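Local coordinates for protein TRAP dicarboxylate transporter-DctP subunit (PDB 4PFI) that probably captures a small organic acid in the periplasm and delivers it to a TRAP-type membrane transporter, at residues V94-A99 and E253-G258. Sequence-based numbering, arbitrary orientation.
Sequences VNLAFA and EDWFAG
N95 lies across one face of the W255 indole, its side chain crossing that of the tryptophan at about a right angle. The beta carbon makes a CH-pi contact with the six-membered ring, 3.8 Å from N95 CB to the ring centroid and only 5° off the normal. Farther along, the amide nitrogen hangs over the five-membered ring, with N95 ND2 3.2 Å from both CD1 and NE1 of W255. ND2 and NE1 are both donors and do not bond to each other; instead the amide nitrogen sits over the pi face, the amide plane tilted 48° from that of the indole. The other end of the amide is fixed by the hydrogen bond between N95 OD1 and the backbone N of R39, which helps set the rotation that leaves ND2 above the ring. With CG anti to the backbone N (chi1 169°), W255 reaches out from its short helix toward N95, just ahead of the strand. L96 adds a looser apolar touch, its CD2 4.2 Å from W255 CZ3. Were W255 replaced by an alanine, N95 would probably lose the aromatic cover on one side and a gap would open beside L96 CD2. The indole also meets W38 edge to face and packs on L267, a residue that L96 touches as well. At the start of helix 253-257, N252 OD1 accepts a hydrogen bond from W255 N, while the backbones of N252 and N95 are bonded to each other. The contact thus joins the beginning of strand 96-99 to the short helix that directly follows its antiparallel neighbour, strand 244-252, with strand 37-41 pairing parallel to 96-99 and the long helix 263-296 packing against both L96 and W255.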
ATOM      1  N   VAL A  94       1.794  -0.423  21.265  1.00 40.02           N
ATOM      2  CA  VAL A  94       0.655   0.293  20.701  1.00 37.39           C
ATOM      3  C   VAL A  94      -0.477  -0.677  20.402  1.00 34.51           C
ATOM      4  O   VAL A  94      -0.252  -1.874  20.220  1.00 38.75           O
ATOM      5  CB  VAL A  94       1.012   1.059  19.402  1.00 36.39           C
ATOM      6  CG1 VAL A  94       2.085   2.094  19.678  1.00 33.30           C
ATOM      7  CG2 VAL A  94       1.437   0.088  18.313  1.00 34.61           C
ATOM      8  N   ASN A  95      -1.694  -0.158  20.328  1.00 33.88           N
ATOM      9  CA  ASN A  95      -2.849  -1.005  20.073  1.00 37.69           C
ATOM     10  C   ASN A  95      -3.068  -1.247  18.578  1.00 39.57           C
ATOM     11  O   ASN A  95      -3.398  -2.357  18.159  1.00 41.49           O
ATOM     12  CB  ASN A  95      -4.114  -0.366  20.664  1.00 39.09           C
ATOM     13  CG  ASN A  95      -3.939   0.057  22.108  1.00 42.80           C
ATOM     14  OD1 ASN A  95      -3.632   1.209  22.404  1.00 42.84           O
ATOM     15  ND2 ASN A  95      -4.130  -0.878  23.014  1.00 47.42           N
ATOM     16  N   LEU A  96      -2.910  -0.184  17.794  1.00 35.13           N
ATOM     17  CA  LEU A  96      -3.289  -0.173  16.387  1.00 30.20           C
ATOM     18  C   LEU A  96      -2.174   0.406  15.530  1.00 29.88           C
ATOM     19  O   LEU A  96      -1.507   1.362  15.924  1.00 29.01           O
ATOM     20  CB  LEU A  96      -4.536   0.701  16.195  1.00 32.75           C
ATOM     21  CG  LEU A  96      -5.864   0.251  16.806  1.00 35.90           C
ATOM     22  CD1 LEU A  96      -6.854   1.432  16.925  1.00 35.09           C
ATOM     23  CD2 LEU A  96      -6.464  -0.888  15.962  1.00 34.49           C
ATOM     24  N   ALA A  97      -2.002  -0.141  14.333  1.00 29.97           N
ATOM     25  CA  ALA A  97      -1.016   0.392  13.397  1.00 29.55           C
ATOM     26  C   ALA A  97      -1.376   0.058  11.967  1.00 27.51           C
ATOM     27  O   ALA A  97      -2.122  -0.877  11.694  1.00 26.49           O
ATOM     28  CB  ALA A  97       0.362  -0.144  13.699  1.00 27.84           C
ATOM     29  N   PHE A  98      -0.839   0.856  11.058  1.00 26.64           N
ATOM     30  CA  PHE A  98      -0.863   0.523   9.657  1.00 26.73           C
ATOM     31  C   PHE A  98       0.333  -0.376   9.383  1.00 28.18           C
ATOM     32  O   PHE A  98       1.399  -0.221   9.979  1.00 27.33           O
ATOM     33  CB  PHE A  98      -0.790   1.791   8.814  1.00 24.63           C
ATOM     34  CG  PHE A  98      -2.131   2.415   8.553  1.00 27.00           C
ATOM     35  CD1 PHE A  98      -3.033   1.800   7.694  1.00 26.45           C
ATOM     36  CD2 PHE A  98      -2.494   3.611   9.147  1.00 23.99           C
ATOM     37  CE1 PHE A  98      -4.270   2.362   7.443  1.00 24.00           C
ATOM     38  CE2 PHE A  98      -3.726   4.167   8.883  1.00 23.92           C
ATOM     39  CZ  PHE A  98      -4.612   3.540   8.032  1.00 23.00           C
ATOM     40  N   ALA A  99       0.155  -1.324   8.478  1.00 29.94           N
ATOM     41  CA  ALA A  99       1.255  -2.180   8.049  1.00 28.15           C
ATOM     42  C   ALA A  99       1.078  -2.438   6.567  1.00 28.29           C
ATOM     43  O   ALA A  99       0.070  -2.992   6.143  1.00 31.45           O
ATOM     44  CB  ALA A  99       1.264  -3.499   8.817  1.00 25.72           C
ATOM     45  N   GLU A 253      -2.966  -8.716  19.305  1.00 50.24           N
ATOM     46  CA  GLU A 253      -3.812  -9.897  19.248  1.00 56.28           C
ATOM     47  C   GLU A 253      -4.650 -10.101  20.505  1.00 61.36           C
ATOM     48  O   GLU A 253      -5.803 -10.542  20.435  1.00 59.58           O
ATOM     49  CB  GLU A 253      -2.926 -11.110  19.039  1.00 61.79           C
ATOM     50  CG  GLU A 253      -3.584 -12.227  18.302  1.00 65.74           C
ATOM     51  CD  GLU A 253      -2.563 -13.066  17.587  1.00 67.78           C
ATOM     52  OE1 GLU A 253      -1.412 -13.128  18.072  1.00 67.61           O
ATOM     53  OE2 GLU A 253      -2.894 -13.635  16.527  1.00 70.37           O
ATOM     54  N   ASP A 254      -4.063  -9.774  21.652  1.00 63.06           N
ATOM     55  CA  ASP A 254      -4.708 -10.019  22.939  1.00 66.40           C
ATOM     56  C   ASP A 254      -5.566  -8.834  23.357  1.00 63.77           C
ATOM     57  O   ASP A 254      -6.647  -9.011  23.916  1.00 60.78           O
ATOM     58  CB  ASP A 254      -3.661 -10.315  24.014  1.00 68.51           C
ATOM     59  CG  ASP A 254      -2.941 -11.644  23.784  1.00 69.77           C
ATOM     60  OD1 ASP A 254      -3.609 -12.635  23.413  1.00 66.00           O
ATOM     61  OD2 ASP A 254      -1.705 -11.694  23.977  1.00 71.88           O
ATOM     62  N   TRP A 255      -5.086  -7.625  23.079  1.00 61.70           N
ATOM     63  CA  TRP A 255      -5.863  -6.425  23.348  1.00 58.81           C
ATOM     64  C   TRP A 255      -7.196  -6.497  22.614  1.00 56.21           C
ATOM     65  O   TRP A 255      -8.250  -6.202  23.176  1.00 56.16           O
ATOM     66  CB  TRP A 255      -5.087  -5.192  22.911  1.00 58.02           C
ATOM     67  CG  TRP A 255      -5.912  -3.938  22.919  1.00 60.22           C
ATOM     68  CD1 TRP A 255      -6.218  -3.158  23.999  1.00 59.35           C
ATOM     69  CD2 TRP A 255      -6.538  -3.317  21.788  1.00 58.44           C
ATOM     70  NE1 TRP A 255      -6.993  -2.096  23.612  1.00 59.19           N
ATOM     71  CE2 TRP A 255      -7.204  -2.168  22.259  1.00 58.20           C
ATOM     72  CE3 TRP A 255      -6.602  -3.625  20.426  1.00 53.44           C
ATOM     73  CZ2 TRP A 255      -7.924  -1.324  21.416  1.00 54.69           C
ATOM     74  CZ3 TRP A 255      -7.319  -2.785  19.589  1.00 50.65           C
ATOM     75  CH2 TRP A 255      -7.971  -1.650  20.088  1.00 52.33           C
ATOM     76  N   PHE A 256      -7.144  -6.904  21.353  1.00 54.96           N
ATOM     77  CA  PHE A 256      -8.355  -7.051  20.563  1.00 53.71           C
ATOM     78  C   PHE A 256      -9.303  -8.051  21.219  1.00 56.45           C
ATOM     79  O   PHE A 256     -10.484  -7.772  21.421  1.00 59.33           O
ATOM     80  CB  PHE A 256      -8.019  -7.522  19.151  1.00 45.75           C
ATOM     81  CG  PHE A 256      -9.211  -7.616  18.250  1.00 43.43           C
ATOM     82  CD1 PHE A 256      -9.871  -6.475  17.832  1.00 45.08           C
ATOM     83  CD2 PHE A 256      -9.675  -8.841  17.821  1.00 47.19           C
ATOM     84  CE1 PHE A 256     -10.973  -6.559  16.998  1.00 46.22           C
ATOM     85  CE2 PHE A 256     -10.783  -8.932  16.989  1.00 47.29           C
ATOM     86  CZ  PHE A 256     -11.429  -7.792  16.576  1.00 45.71           C
ATOM     87  N   ALA A 257      -8.770  -9.227  21.529  1.00 54.83           N
ATOM     88  CA  ALA A 257      -9.555 -10.314  22.090  1.00 55.34           C
ATOM     89  C   ALA A 257     -10.064  -9.950  23.485  1.00 59.24           C
ATOM     90  O   ALA A 257     -11.134 -10.387  23.890  1.00 57.77           O
ATOM     91  CB  ALA A 257      -8.720 -11.585  22.139  1.00 53.84           C
ATOM     92  N   GLY A 258      -9.288  -9.139  24.203  1.00 61.98           N
ATOM     93  CA  GLY A 258      -9.650  -8.661  25.528  1.00 65.17           C
ATOM     94  C   GLY A 258     -10.351  -7.319  25.450  1.00 67.14           C
ATOM     95  O   GLY A 258      -9.881  -6.318  25.999  1.00 67.95           O
TER